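Local atomic coordinates of Blo t 1 allergen (Blomia tropicalis, PDB entry 5JT8), a protein that is a mite allergen of the papain family, probably a cysteine protease, captured here as a proenzyme with its inhibitory propeptide still attached. Residues E238-T243 / G323-V328; N259-L264 / G313-G318. One frame throughout, in Å; residues are numbered along the deposited sequence.

Contact 1: residues E238-T243 / G323-V328. Unlike the reference sequence in segment 323-328: Tyr327 (reference Phe).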
ATOM      1  N   GLU A 238      -0.900 -10.205  17.262  1.00 22.14           N
ATOM      2  CA  GLU A 238      -0.548  -9.540  18.506  1.00 25.54           C
ATOM      3  C   GLU A 238       0.764  -8.730  18.406  1.00 20.68           C
ATOM      4  O   GLU A 238       0.812  -7.578  18.851  1.00 24.99           O
ATOM      5  CB  GLU A 238      -0.442 -10.574  19.645  1.00 26.97           C
ATOM      6  CG  GLU A 238      -1.755 -11.242  20.041  1.00 45.72           C
ATOM      7  CD  GLU A 238      -2.438 -12.023  18.897  1.00 59.28           C
ATOM      8  OE1 GLU A 238      -1.789 -12.883  18.230  1.00 45.86           O
ATOM      9  OE2 GLU A 238      -3.643 -11.761  18.670  1.00 70.39           O
ATOM     10  N   ASP A 239       1.813  -9.332  17.861  1.00 23.62           N
ATOM     11  CA  ASP A 239       3.066  -8.599  17.639  1.00 29.63           C
ATOM     12  C   ASP A 239       2.804  -7.370  16.769  1.00 27.66           C
ATOM     13  O   ASP A 239       3.249  -6.260  17.073  1.00 24.68           O
ATOM     14  CB  ASP A 239       4.135  -9.491  16.974  1.00 25.68           C
ATOM     15  CG  ASP A 239       4.814 -10.418  17.960  1.00 29.00           C
ATOM     16  OD1 ASP A 239       4.369 -10.436  19.113  1.00 30.15           O
ATOM     17  OD2 ASP A 239       5.774 -11.142  17.590  1.00 26.07           O
ATOM     18  N   VAL A 240       2.064  -7.584  15.685  1.00 31.06           N
ATOM     19  CA  VAL A 240       1.784  -6.510  14.742  1.00 27.36           C
ATOM     20  C   VAL A 240       1.002  -5.403  15.427  1.00 25.26           C
ATOM     21  O   VAL A 240       1.385  -4.245  15.323  1.00 21.53           O
ATOM     22  CB  VAL A 240       1.022  -7.018  13.509  1.00 24.51           C
ATOM     23  CG1 VAL A 240       0.639  -5.850  12.622  1.00 19.67           C
ATOM     24  CG2 VAL A 240       1.907  -7.995  12.736  1.00 22.04           C
ATOM     25  N   MET A 241      -0.061  -5.759  16.153  1.00 23.89           N
ATOM     26  CA  MET A 241      -0.879  -4.776  16.882  1.00 24.52           C
ATOM     27  C   MET A 241      -0.056  -4.012  17.906  1.00 28.65           C
ATOM     28  O   MET A 241      -0.160  -2.789  18.033  1.00 26.07           O
ATOM     29  CB  MET A 241      -2.071  -5.443  17.606  1.00 21.60           C
ATOM     30  CG  MET A 241      -3.098  -6.106  16.682  1.00 32.65           C
ATOM     31  SD  MET A 241      -4.076  -7.415  17.497  1.00 42.66           S
ATOM     32  CE  MET A 241      -5.062  -6.443  18.593  1.00 30.45           C
ATOM     33  N   TYR A 242       0.743  -4.738  18.670  1.00 28.13           N
ATOM     34  CA  TYR A 242       1.631  -4.065  19.599  1.00 34.16           C
ATOM     35  C   TYR A 242       2.644  -3.122  18.909  1.00 32.31           C
ATOM     36  O   TYR A 242       2.912  -2.011  19.393  1.00 27.65           O
ATOM     37  CB  TYR A 242       2.383  -5.083  20.434  1.00 39.25           C
ATOM     38  CG  TYR A 242       3.019  -4.395  21.589  1.00 49.93           C
ATOM     39  CD1 TYR A 242       2.244  -3.933  22.649  1.00 58.11           C
ATOM     40  CD2 TYR A 242       4.380  -4.125  21.593  1.00 58.02           C
ATOM     41  CE1 TYR A 242       2.818  -3.254  23.703  1.00 64.12           C
ATOM     42  CE2 TYR A 242       4.967  -3.461  22.637  1.00 62.77           C
ATOM     43  CZ  TYR A 242       4.188  -3.033  23.693  1.00 68.01           C
ATOM     44  OH  TYR A 242       4.779  -2.371  24.740  1.00 73.63           O
ATOM     45  N   THR A 243       3.226  -3.586  17.803  1.00 23.63           N
ATOM     46  CA  THR A 243       4.149  -2.752  17.017  1.00 27.91           C
ATOM     47  C   THR A 243       3.458  -1.472  16.558  1.00 27.41           C
ATOM     48  O   THR A 243       4.012  -0.380  16.666  1.00 30.14           O
ATOM     49  CB  THR A 243       4.694  -3.532  15.809  1.00 29.91           C
ATOM     50  OG1 THR A 243       5.452  -4.653  16.290  1.00 25.08           O
ATOM     51  CG2 THR A 243       5.567  -2.629  14.889  1.00 17.24           C
ATOM     52  N   GLY A 323      -1.669 -12.456   3.069  1.00 30.37           N
ATOM     53  CA  GLY A 323      -0.274 -12.245   3.440  1.00 24.77           C
ATOM     54  C   GLY A 323       0.040 -10.955   4.201  1.00 33.64           C
ATOM     55  O   GLY A 323       1.190 -10.512   4.240  1.00 23.66           O
ATOM     56  N   ILE A 324      -0.979 -10.367   4.820  1.00 23.60           N
ATOM     57  CA  ILE A 324      -0.836  -9.149   5.617  1.00 22.76           C
ATOM     58  C   ILE A 324       0.282  -9.231   6.667  1.00 26.53           C
ATOM     59  O   ILE A 324       1.017  -8.260   6.877  1.00 22.04           O
ATOM     60  CB  ILE A 324      -2.174  -8.823   6.322  1.00 23.21           C
ATOM     61  CG1 ILE A 324      -3.128  -8.148   5.337  1.00 24.82           C
ATOM     62  CG2 ILE A 324      -1.972  -7.953   7.576  1.00 22.36           C
ATOM     63  CD1 ILE A 324      -4.576  -8.160   5.821  1.00 24.42           C
ATOM     64  N   ASN A 325       0.417 -10.390   7.310  1.00 22.15           N
ATOM     65  CA  ASN A 325       1.451 -10.586   8.330  1.00 21.51           C
ATOM     66  C   ASN A 325       2.844 -10.968   7.810  1.00 27.99           C
ATOM     67  O   ASN A 325       3.747 -11.222   8.605  1.00 29.28           O
ATOM     68  CB  ASN A 325       1.019 -11.682   9.317  1.00 24.57           C
ATOM     69  CG  ASN A 325      -0.274 -11.362  10.036  1.00 29.25           C
ATOM     70  OD1 ASN A 325      -1.332 -11.244   9.416  1.00 22.91           O
ATOM     71  ND2 ASN A 325      -0.197 -11.240  11.365  1.00 28.60           N
ATOM     72  N   ASN A 326       3.024 -11.061   6.499  1.00 26.37           N
ATOM     73  CA  ASN A 326       4.273 -11.607   5.975  1.00 30.22           C
ATOM     74  C   ASN A 326       5.453 -10.661   6.179  1.00 30.41           C
ATOM     75  O   ASN A 326       6.507 -11.074   6.651  1.00 23.90           O
ATOM     76  CB  ASN A 326       4.133 -11.955   4.484  1.00 34.72           C
ATOM     77  CG  ASN A 326       3.242 -13.172   4.241  1.00 36.56           C
ATOM     78  OD1 ASN A 326       2.854 -13.867   5.181  1.00 34.00           O
ATOM     79  ND2 ASN A 326       2.943 -13.448   2.972  1.00 27.11           N
ATOM     80  N   TYR A 327       5.259  -9.392   5.839  1.00 27.26           N
ATOM     81  CA  TYR A 327       6.355  -8.430   5.770  1.00 23.63           C
ATOM     82  C   TYR A 327       5.975  -7.097   6.375  1.00 21.62           C
ATOM     83  O   TYR A 327       5.696  -6.122   5.664  1.00 24.24           O
ATOM     84  CB  TYR A 327       6.795  -8.201   4.320  1.00 21.10           C
ATOM     85  CG  TYR A 327       7.164  -9.451   3.577  1.00 30.83           C
ATOM     86  CD1 TYR A 327       8.363 -10.109   3.835  1.00 32.29           C
ATOM     87  CD2 TYR A 327       6.321  -9.974   2.604  1.00 22.72           C
ATOM     88  CE1 TYR A 327       8.713 -11.252   3.138  1.00 39.50           C
ATOM     89  CE2 TYR A 327       6.657 -11.119   1.913  1.00 28.67           C
ATOM     90  CZ  TYR A 327       7.851 -11.755   2.185  1.00 35.36           C
ATOM     91  OH  TYR A 327       8.184 -12.886   1.492  1.00 35.64           O
ATOM     92  N   VAL A 328       5.981  -7.049   7.694  1.00 27.12           N
ATOM     93  CA  VAL A 328       5.568  -5.868   8.402  1.00 24.94           C
ATOM     94  C   VAL A 328       6.799  -5.087   8.854  1.00 29.31           C
ATOM     95  O   VAL A 328       7.715  -5.657   9.466  1.00 29.67           O
ATOM     96  CB  VAL A 328       4.696  -6.242   9.593  1.00 26.71           C
ATOM     97  CG1 VAL A 328       4.212  -4.995  10.318  1.00 24.64           C
ATOM     98  CG2 VAL A 328       3.509  -7.094   9.108  1.00 28.28           C
TER

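Contact 2: residues N259-L264 / G313-G318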
ATOM      1  N   ASN A 259      -8.869 -10.343  -6.506  1.00 41.09           N
ATOM      2  CA  ASN A 259     -10.112  -9.719  -6.978  1.00 43.25           C
ATOM      3  C   ASN A 259     -10.902  -9.025  -5.887  1.00 41.46           C
ATOM      4  O   ASN A 259     -11.384  -7.914  -6.078  1.00 47.43           O
ATOM      5  CB  ASN A 259     -11.007 -10.760  -7.651  1.00 56.98           C
ATOM      6  CG  ASN A 259     -10.669 -10.960  -9.107  1.00 64.77           C
ATOM      7  OD1 ASN A 259     -10.388 -10.000  -9.822  1.00 66.64           O
ATOM      8  ND2 ASN A 259     -10.687 -12.214  -9.559  1.00 70.78           N
ATOM      9  N   TYR A 260     -11.016  -9.674  -4.735  1.00 41.40           N
ATOM     10  CA  TYR A 260     -11.793  -9.129  -3.622  1.00 42.00           C
ATOM     11  C   TYR A 260     -11.131  -7.876  -3.051  1.00 36.60           C
ATOM     12  O   TYR A 260     -11.788  -6.863  -2.807  1.00 38.79           O
ATOM     13  CB  TYR A 260     -11.975 -10.188  -2.526  1.00 43.03           C
ATOM     14  CG  TYR A 260     -12.762 -11.400  -2.990  1.00 52.23           C
ATOM     15  CD1 TYR A 260     -12.131 -12.454  -3.644  1.00 57.71           C
ATOM     16  CD2 TYR A 260     -14.135 -11.487  -2.787  1.00 54.17           C
ATOM     17  CE1 TYR A 260     -12.845 -13.562  -4.078  1.00 54.62           C
ATOM     18  CE2 TYR A 260     -14.857 -12.587  -3.225  1.00 52.79           C
ATOM     19  CZ  TYR A 260     -14.206 -13.622  -3.867  1.00 53.80           C
ATOM     20  OH  TYR A 260     -14.913 -14.722  -4.301  1.00 54.12           O
ATOM     21  N   PHE A 261      -9.827  -7.940  -2.832  1.00 33.03           N
ATOM     22  CA  PHE A 261      -9.129  -6.771  -2.326  1.00 38.39           C
ATOM     23  C   PHE A 261      -9.127  -5.664  -3.376  1.00 40.26           C
ATOM     24  O   PHE A 261      -9.368  -4.494  -3.066  1.00 39.46           O
ATOM     25  CB  PHE A 261      -7.694  -7.106  -1.915  1.00 31.04           C
ATOM     26  CG  PHE A 261      -6.986  -5.948  -1.296  1.00 36.09           C
ATOM     27  CD1 PHE A 261      -7.159  -5.661   0.057  1.00 34.82           C
ATOM     28  CD2 PHE A 261      -6.203  -5.102  -2.068  1.00 30.30           C
ATOM     29  CE1 PHE A 261      -6.530  -4.578   0.633  1.00 34.17           C
ATOM     30  CE2 PHE A 261      -5.581  -4.011  -1.504  1.00 32.96           C
ATOM     31  CZ  PHE A 261      -5.736  -3.749  -0.151  1.00 36.12           C
ATOM     32  N   ARG A 262      -8.856  -6.053  -4.620  1.00 41.72           N
ATOM     33  CA  ARG A 262      -8.829  -5.135  -5.764  1.00 46.47           C
ATOM     34  C   ARG A 262     -10.038  -4.206  -5.831  1.00 43.57           C
ATOM     35  O   ARG A 262      -9.905  -2.988  -6.001  1.00 39.86           O
ATOM     36  CB  ARG A 262      -8.735  -5.946  -7.058  1.00 55.23           C
ATOM     37  CG  ARG A 262      -8.591  -5.151  -8.328  1.00 56.56           C
ATOM     38  CD  ARG A 262      -8.292  -6.093  -9.491  1.00 55.05           C
ATOM     39  NE  ARG A 262      -8.350  -5.404 -10.773  1.00 55.72           N
ATOM     40  CZ  ARG A 262      -8.126  -5.980 -11.948  1.00 53.46           C
ATOM     41  NH1 ARG A 262      -7.823  -7.271 -12.013  1.00 47.73           N
ATOM     42  NH2 ARG A 262      -8.210  -5.259 -13.057  1.00 58.17           N
ATOM     43  N   ASN A 263     -11.219  -4.782  -5.676  1.00 43.88           N
ATOM     44  CA  ASN A 263     -12.447  -4.024  -5.871  1.00 41.87           C
ATOM     45  C   ASN A 263     -13.138  -3.639  -4.588  1.00 43.39           C
ATOM     46  O   ASN A 263     -14.285  -3.192  -4.615  1.00 37.85           O
ATOM     47  CB  ASN A 263     -13.409  -4.819  -6.742  1.00 37.07           C
ATOM     48  CG  ASN A 263     -12.907  -4.961  -8.148  1.00 41.98           C
ATOM     49  OD1 ASN A 263     -12.993  -4.023  -8.940  1.00 50.09           O
ATOM     50  ND2 ASN A 263     -12.363  -6.129  -8.469  1.00 40.16           N
ATOM     51  N   LEU A 264     -12.435  -3.809  -3.468  1.00 45.29           N
ATOM     52  CA  LEU A 264     -13.011  -3.544  -2.150  1.00 44.00           C
ATOM     53  C   LEU A 264     -13.589  -2.137  -2.021  1.00 43.64           C
ATOM     54  O   LEU A 264     -12.945  -1.162  -2.401  1.00 44.27           O
ATOM     55  CB  LEU A 264     -11.954  -3.763  -1.066  1.00 42.72           C
ATOM     56  CG  LEU A 264     -12.409  -3.676   0.391  1.00 44.18           C
ATOM     57  CD1 LEU A 264     -13.555  -4.646   0.646  1.00 42.08           C
ATOM     58  CD2 LEU A 264     -11.238  -3.984   1.326  1.00 42.43           C
ATOM     59  N   GLY A 313      -9.442   0.400   3.868  1.00 29.63           N
ATOM     60  CA  GLY A 313     -10.114  -0.877   3.731  1.00 28.18           C
ATOM     61  C   GLY A 313     -10.069  -1.676   5.010  1.00 33.99           C
ATOM     62  O   GLY A 313      -9.218  -1.430   5.866  1.00 31.47           O
ATOM     63  N   TYR A 314     -10.975  -2.642   5.138  1.00 28.61           N
ATOM     64  CA  TYR A 314     -11.030  -3.454   6.333  1.00 28.53           C
ATOM     65  C   TYR A 314     -10.898  -4.933   5.991  1.00 29.36           C
ATOM     66  O   TYR A 314     -11.709  -5.482   5.244  1.00 29.63           O
ATOM     67  CB  TYR A 314     -12.323  -3.174   7.100  1.00 34.54           C
ATOM     68  CG  TYR A 314     -12.497  -1.702   7.432  1.00 38.97           C
ATOM     69  CD1 TYR A 314     -11.809  -1.123   8.490  1.00 34.22           C
ATOM     70  CD2 TYR A 314     -13.326  -0.883   6.665  1.00 45.62           C
ATOM     71  CE1 TYR A 314     -11.953   0.215   8.792  1.00 34.09           C
ATOM     72  CE2 TYR A 314     -13.481   0.461   6.961  1.00 49.84           C
ATOM     73  CZ  TYR A 314     -12.793   1.001   8.034  1.00 49.49           C
ATOM     74  OH  TYR A 314     -12.932   2.334   8.339  1.00 59.06           O
ATOM     75  N   VAL A 315      -9.859  -5.570   6.527  1.00 27.71           N
ATOM     76  CA  VAL A 315      -9.655  -6.996   6.300  1.00 27.89           C
ATOM     77  C   VAL A 315      -9.626  -7.757   7.614  1.00 27.93           C
ATOM     78  O   VAL A 315      -8.954  -7.352   8.554  1.00 29.47           O
ATOM     79  CB  VAL A 315      -8.323  -7.292   5.535  1.00 35.53           C
ATOM     80  CG1 VAL A 315      -8.111  -8.813   5.388  1.00 27.32           C
ATOM     81  CG2 VAL A 315      -8.324  -6.636   4.185  1.00 34.73           C
ATOM     82  N   GLU A 316     -10.332  -8.879   7.654  1.00 28.98           N
ATOM     83  CA  GLU A 316     -10.387  -9.721   8.837  1.00 29.46           C
ATOM     84  C   GLU A 316      -8.990 -10.135   9.340  1.00 30.50           C
ATOM     85  O   GLU A 316      -8.115 -10.482   8.549  1.00 30.43           O
ATOM     86  CB  GLU A 316     -11.232 -10.957   8.527  1.00 30.74           C
ATOM     87  CG  GLU A 316     -11.302 -11.993   9.603  1.00 40.20           C
ATOM     88  CD  GLU A 316     -12.144 -13.203   9.176  1.00 50.72           C
ATOM     89  OE1 GLU A 316     -11.785 -13.889   8.176  1.00 50.90           O
ATOM     90  OE2 GLU A 316     -13.172 -13.449   9.841  1.00 44.46           O
ATOM     91  N   ARG A 317      -8.798 -10.076  10.654  1.00 27.92           N
ATOM     92  CA  ARG A 317      -7.571 -10.555  11.292  1.00 31.00           C
ATOM     93  C   ARG A 317      -7.617 -12.066  11.523  1.00 28.00           C
ATOM     94  O   ARG A 317      -8.614 -12.723  11.211  1.00 29.13           O
ATOM     95  CB  ARG A 317      -7.353  -9.862  12.638  1.00 34.04           C
ATOM     96  CG  ARG A 317      -7.383  -8.352  12.600  1.00 27.38           C
ATOM     97  CD  ARG A 317      -6.587  -7.744  13.779  1.00 32.17           C
ATOM     98  NE  ARG A 317      -6.991  -8.253  15.094  1.00 29.58           N
ATOM     99  CZ  ARG A 317      -7.982  -7.735  15.813  1.00 34.95           C
ATOM    100  NH1 ARG A 317      -8.676  -6.712  15.340  1.00 32.07           N
ATOM    101  NH2 ARG A 317      -8.289  -8.250  16.997  1.00 35.15           N
ATOM    102  N   GLY A 318      -6.527 -12.609  12.058  1.00 31.02           N
ATOM    103  CA  GLY A 318      -6.539 -13.971  12.578  1.00 32.29           C
ATOM    104  C   GLY A 318      -6.155 -15.072  11.605  1.00 34.00           C
ATOM    105  O   GLY A 318      -6.131 -16.247  11.976  1.00 29.29           O
TER

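Contact 1: residues E238-T243 / G323-V328
Val240, near the start of helix 237-247, meets Asn325 and Val328 of the loop opposite, and it carries nearly all of the helix side of this contact. Just ahead of it, Asp239 matters through its backbone, its carbonyl reaching forward one turn to Thr243. Val240 itself points its side chain at the loop. With CG1 anti to the backbone N (chi1 175°), CG2 falls beside that N and makes both of the close approaches. Val240 CG2 lies 4.1 Å from Val328 CG2 and equally far from Asn325 ND2. The second approach is plain van der Waals contact, because the amide is busy with the start of the helix: Asn325 ND2 gives hydrogen bonds to Ser235 O and Asp237 OD1. Those two bonds fix the rotation of the amide. Thr243 is turned toward the loop as well but adds little there. Thr243 OG1 folds back onto Asp239 O at 2.8 Å, from above the carbonyl plane, and Thr243 N reaches the same oxygen at 2.8 Å; one acceptor thus takes two donors, and the threonine hydroxyl is satisfied inside its own helix. Within the loop, Asn326 N bonds to Gly323 O at 3.0 Å and closes a turn containing Asn325. In the beta-rich domain of the papain fold, this contact packs the loop between strands 312-316 and 329-332 against helix 237-247, with Trp297 of strand 294-300 against Val240 and strand 250-254 against Val328.

Contact 2: residues N259-L264 / G313-G318
The Phe261 ring meets Val315 at its edge: Val315 CG2 lies close to the ring plane, 4.4 Å from Phe261 CD1, and the strand places nothing on either face. Trp307 also meets this ring, their planes inclined at about 50°, and Ile299 packs against it from the neighbouring strand. A second ring, Tyr314, starts from a CB that points away from the helix segment, and it meets Tyr296 with the planes at about 85°. What Tyr314 offers to the helix side is its backbone.

That backbone is where Leu264 lands. CG stands anti to the backbone N (chi1 -174°), which brings Leu264 CD2 to 4.0 Å from Tyr314 N and 4.1 Å from Gly313 CA. Gly313 has no side chain to intervene, so the methyl rests directly on the main chain. No hydrogen bond crosses between the segments; the contact is purely van der Waals and largely buried.

At the end of the helix, Asn259 O receives both Asn263 N, at 3.2 Å, and the side-chain Asn263 ND2, at 3.1 Å. Phe261 O likewise takes two donors, Leu264 N at 3.2 Å and the indole Trp307 NE1.

The short helix 259-262 is held between two parts of the proenzyme. Phe261 and Leu264 meet strand 312-316, while Asn263 ND2 also bonds Gln55 OE1 of helix 42-62 in the propeptide, and Arg262 NH2 bonds Tyr75 O and Met78 O. Such a grip is consistent with the prosegment-binding loop of papain-like zymogens.

Both contacts are van der Waals packing with no hydrogen bond between their segments, and both lie in the papain-like domain, with centres about 16 Å apart. Every touching residue of contact 1 is buried, whereas in contact 2 Tyr314 is partly exposed. They share strand 294-300 as a backing and touch directly: Ile324 CD1 packs on Val315 CG1 at 3.6 Å, and Met241 SD lies 3.9 Å from Arg317 NE. Contact 1 sets an 11-residue helix on an irregular loop through one valine methyl, beside an amide engaged by Ser235 and Asp237 at the start of that helix. Contact 2 sets a leucine and an aromatic ring on a sheet strand, beside a short helix that also meets the propeptide.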